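Local coordinates for UPF0255 protein frsA (Vibrio vulnificus, PDB 4I4C), which probably hydrolyses carboxylic esters and is not a cofactor-independent pyruvate decarboxylase, at residues T207-L212 against I269-G274. Numbering follows the deposited sequence.
Sequences TDMWRL and IGFRFG. With 6NA (hexanoic acid), chain D.
F271 meets M209 and L212 through one flank of its ring. Its CB points toward segment 207-212. CG lies anti to the carbonyl carbon (chi1 -57°), which carries the ring out from the strand end to the two side chains. CD2 is the first ring atom to make contact, 4.1 Å from M209 SD. CE2 touches both partners, M209 SD at 4.0 Å and L212 CD2 also at 4.0 Å. CZ, at the tip, lies 4.1 Å from L212 CD2. This methyl sits at the ring edge, near its plane. The M209 sulfur approaches obliquely, 5.0 Å from the F271 ring centroid and 62° off the ring normal, in a Met-aromatic contact. L212 CD2 also reaches I269 CD1, at 4.2 Å. V198 of strand 193-199 touches all four side chains, so the start of helix 210-217 packs apolarly on the central sheet. M209 and L212 also line the pocket that holds the polyether 1PG.

Strand 266-271 ends at F271, and R272 makes the sharp turn into helix 273-284 with a positive phi of 49°. F273 N donates a hydrogen bond to O of hexanoic acid at 3.0 Å, and L202 N also binds this ligand. The strand-turn-helix G270-F271-R272-F273-G274 has the position and shape of the nucleophile elbow of alpha/beta-hydrolases, with arginine where that motif carries its nucleophile, and the two backbone N-H groups resemble an oxyanion hole.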
ATOM      1  N   THR A 207      -0.159   4.175   6.731  1.00 19.32           N
ATOM      2  CA  THR A 207       0.892   4.865   7.456  1.00 15.38           C
ATOM      3  C   THR A 207       2.275   4.655   6.797  1.00 18.31           C
ATOM      4  O   THR A 207       3.291   5.050   7.352  1.00 24.36           O
ATOM      5  CB  THR A 207       0.899   4.437   8.967  1.00 14.51           C
ATOM      6  OG1 THR A 207       0.768   3.021   9.063  1.00 19.69           O
ATOM      7  CG2 THR A 207      -0.274   5.067   9.725  1.00 15.29           C
ATOM      8  N   ASP A 208       2.309   4.053   5.608  1.00 22.40           N
ATOM      9  CA  ASP A 208       3.582   3.744   4.946  1.00 23.96           C
ATOM     10  C   ASP A 208       4.028   4.827   3.963  1.00 20.19           C
ATOM     11  O   ASP A 208       4.939   4.596   3.178  1.00 19.65           O
ATOM     12  CB  ASP A 208       3.518   2.399   4.185  1.00 22.78           C
ATOM     13  CG  ASP A 208       3.291   1.200   5.097  1.00 24.87           C
ATOM     14  OD1 ASP A 208       3.337   1.374   6.330  1.00 17.76           O
ATOM     15  OD2 ASP A 208       3.063   0.084   4.572  1.00 19.07           O
ATOM     16  N   MET A 209       3.416   6.010   4.017  1.00 16.19           N
ATOM     17  CA  MET A 209       3.662   7.031   2.987  1.00 20.69           C
ATOM     18  C   MET A 209       4.027   8.405   3.535  1.00 19.89           C
ATOM     19  O   MET A 209       3.826   9.419   2.858  1.00 21.18           O
ATOM     20  CB  MET A 209       2.433   7.153   2.075  1.00 19.26           C
ATOM     21  CG  MET A 209       2.156   5.885   1.282  1.00 20.94           C
ATOM     22  SD  MET A 209       0.530   5.846   0.503  1.00 32.26           S
ATOM     23  CE  MET A 209      -0.562   5.817   1.935  1.00 20.47           C
ATOM     24  N   TRP A 210       4.543   8.428   4.764  1.00 14.29           N
ATOM     25  CA  TRP A 210       4.994   9.652   5.406  1.00 20.73           C
ATOM     26  C   TRP A 210       5.936  10.497   4.541  1.00 18.39           C
ATOM     27  O   TRP A 210       5.815  11.713   4.509  1.00 22.66           O
ATOM     28  CB  TRP A 210       5.658   9.357   6.760  1.00 25.57           C
ATOM     29  CG  TRP A 210       6.386  10.547   7.274  1.00 29.44           C
ATOM     30  CD1 TRP A 210       7.735  10.710   7.362  1.00 35.53           C
ATOM     31  CD2 TRP A 210       5.800  11.768   7.736  1.00 28.76           C
ATOM     32  NE1 TRP A 210       8.028  11.956   7.868  1.00 35.69           N
ATOM     33  CE2 TRP A 210       6.858  12.626   8.102  1.00 33.93           C
ATOM     34  CE3 TRP A 210       4.483  12.214   7.885  1.00 20.80           C
ATOM     35  CZ2 TRP A 210       6.640  13.907   8.600  1.00 30.02           C
ATOM     36  CZ3 TRP A 210       4.269  13.494   8.381  1.00 27.09           C
ATOM     37  CH2 TRP A 210       5.341  14.323   8.731  1.00 25.35           C
ATOM     38  N   ARG A 211       6.856   9.860   3.823  1.00 15.50           N
ATOM     39  CA  ARG A 211       7.803  10.610   2.993  1.00 26.50           C
ATOM     40  C   ARG A 211       7.156  11.211   1.741  1.00 16.21           C
ATOM     41  O   ARG A 211       7.696  12.143   1.135  1.00 17.27           O
ATOM     42  CB  ARG A 211       9.014   9.744   2.627  1.00 36.88           C
ATOM     43  CG  ARG A 211       9.776   9.243   3.854  1.00 37.12           C
ATOM     44  CD  ARG A 211      11.296   9.330   3.697  1.00 44.63           C
ATOM     45  NE  ARG A 211      11.967   9.142   4.989  1.00 51.63           N
ATOM     46  CZ  ARG A 211      13.288   9.094   5.169  1.00 51.85           C
ATOM     47  NH1 ARG A 211      14.110   9.217   4.131  1.00 54.29           N
ATOM     48  NH2 ARG A 211      13.787   8.918   6.391  1.00 49.14           N
ATOM     49  N   LEU A 212       6.008  10.673   1.345  1.00 14.96           N
ATOM     50  CA  LEU A 212       5.269  11.260   0.223  1.00 14.78           C
ATOM     51  C   LEU A 212       4.877  12.681   0.607  1.00 24.26           C
ATOM     52  O   LEU A 212       5.070  13.619  -0.170  1.00 24.92           O
ATOM     53  CB  LEU A 212       4.024  10.446  -0.098  1.00 14.18           C
ATOM     54  CG  LEU A 212       3.130  11.027  -1.179  1.00 18.81           C
ATOM     55  CD1 LEU A 212       3.956  11.250  -2.443  1.00 17.24           C
ATOM     56  CD2 LEU A 212       1.981  10.056  -1.419  1.00 16.99           C
ATOM     57  N   ILE A 269      -3.905  10.355  -5.394  1.00 27.54           N
ATOM     58  CA  ILE A 269      -2.732   9.544  -5.729  1.00 16.04           C
ATOM     59  C   ILE A 269      -3.020   8.092  -5.334  1.00 20.22           C
ATOM     60  O   ILE A 269      -3.461   7.826  -4.221  1.00 17.26           O
ATOM     61  CB  ILE A 269      -1.463  10.044  -4.989  1.00 19.31           C
ATOM     62  CG1 ILE A 269      -1.285  11.560  -5.205  1.00 20.67           C
ATOM     63  CG2 ILE A 269      -0.242   9.306  -5.478  1.00 18.98           C
ATOM     64  CD1 ILE A 269      -0.154  12.188  -4.402  1.00 18.53           C
ATOM     65  N   GLY A 270      -2.789   7.159  -6.249  1.00 19.91           N
ATOM     66  CA  GLY A 270      -3.110   5.762  -6.024  1.00 19.17           C
ATOM     67  C   GLY A 270      -1.979   4.863  -6.499  1.00 19.95           C
ATOM     68  O   GLY A 270      -1.619   4.886  -7.674  1.00 18.72           O
ATOM     69  N   PHE A 271      -1.404   4.094  -5.577  1.00 21.10           N
ATOM     70  CA  PHE A 271      -0.351   3.132  -5.900  1.00 20.59           C
ATOM     71  C   PHE A 271      -0.943   1.733  -5.943  1.00 16.33           C
ATOM     72  O   PHE A 271      -1.808   1.403  -5.130  1.00 22.01           O
ATOM     73  CB  PHE A 271       0.728   3.153  -4.816  1.00 17.42           C
ATOM     74  CG  PHE A 271       1.341   4.507  -4.585  1.00 16.61           C
ATOM     75  CD1 PHE A 271       2.438   4.923  -5.326  1.00 18.65           C
ATOM     76  CD2 PHE A 271       0.841   5.349  -3.599  1.00 15.63           C
ATOM     77  CE1 PHE A 271       3.021   6.174  -5.094  1.00 16.39           C
ATOM     78  CE2 PHE A 271       1.418   6.595  -3.361  1.00 12.36           C
ATOM     79  CZ  PHE A 271       2.510   7.001  -4.113  1.00 12.52           C
ATOM     80  N   ARG A 272      -0.453   0.897  -6.852  1.00 16.54           N
ATOM     81  CA  ARG A 272      -0.970  -0.464  -6.986  1.00 21.08           C
ATOM     82  C   ARG A 272      -2.493  -0.452  -7.045  1.00 20.81           C
ATOM     83  O   ARG A 272      -3.080   0.409  -7.690  1.00 24.93           O
ATOM     84  CB  ARG A 272      -0.495  -1.365  -5.826  1.00 18.72           C
ATOM     85  CG  ARG A 272       0.987  -1.374  -5.583  1.00 23.95           C
ATOM     86  CD  ARG A 272       1.719  -1.584  -6.864  1.00 33.61           C
ATOM     87  NE  ARG A 272       2.296  -2.916  -6.962  1.00 39.22           N
ATOM     88  CZ  ARG A 272       2.754  -3.443  -8.093  1.00 38.44           C
ATOM     89  NH1 ARG A 272       2.690  -2.753  -9.243  1.00 31.69           N
ATOM     90  NH2 ARG A 272       3.266  -4.667  -8.074  1.00 37.76           N
ATOM     91  N   PHE A 273      -3.131  -1.384  -6.343  1.00 19.00           N
ATOM     92  CA  PHE A 273      -4.587  -1.510  -6.380  1.00 22.30           C
ATOM     93  C   PHE A 273      -5.249  -0.229  -5.893  1.00 24.58           C
ATOM     94  O   PHE A 273      -6.370   0.084  -6.297  1.00 24.16           O
ATOM     95  CB  PHE A 273      -5.059  -2.703  -5.545  1.00 22.03           C
ATOM     96  CG  PHE A 273      -6.476  -3.136  -5.836  1.00 24.50           C
ATOM     97  CD1 PHE A 273      -7.036  -2.935  -7.080  1.00 32.99           C
ATOM     98  CD2 PHE A 273      -7.246  -3.735  -4.858  1.00 27.35           C
ATOM     99  CE1 PHE A 273      -8.334  -3.334  -7.344  1.00 32.18           C
ATOM    100  CE2 PHE A 273      -8.546  -4.123  -5.114  1.00 31.40           C
ATOM    101  CZ  PHE A 273      -9.087  -3.923  -6.359  1.00 29.35           C
ATOM    102  N   GLY A 274      -4.556   0.513  -5.030  1.00 14.80           N
ATOM    103  CA  GLY A 274      -5.000   1.855  -4.676  1.00 23.31           C
ATOM    104  C   GLY A 274      -5.302   2.690  -5.923  1.00 20.58           C
ATOM    105  O   GLY A 274      -6.238   3.493  -5.944  1.00 14.97           O
TER
HETATM  106  CA  6NA D 502      -2.110  -5.368  -6.154  1.00 36.90           C
HETATM  107  C   6NA D 502      -1.770  -4.584  -4.937  1.00 31.52           C
HETATM  108  O   6NA D 502      -2.442  -3.665  -4.556  1.00 31.25           O
HETATM  109  CB  6NA D 502      -2.495  -6.761  -5.897  1.00 37.74           C
HETATM  110  CG  6NA D 502      -2.963  -7.562  -7.004  1.00 35.56           C
HETATM  111  CD  6NA D 502      -2.027  -7.891  -8.068  1.00 31.74           C
HETATM  112  C6  6NA D 502      -1.216  -9.064  -7.836  1.00 29.62           C
HETATM  113  OXT 6NA D 502      -0.794  -4.849  -4.305  1.00 29.27           O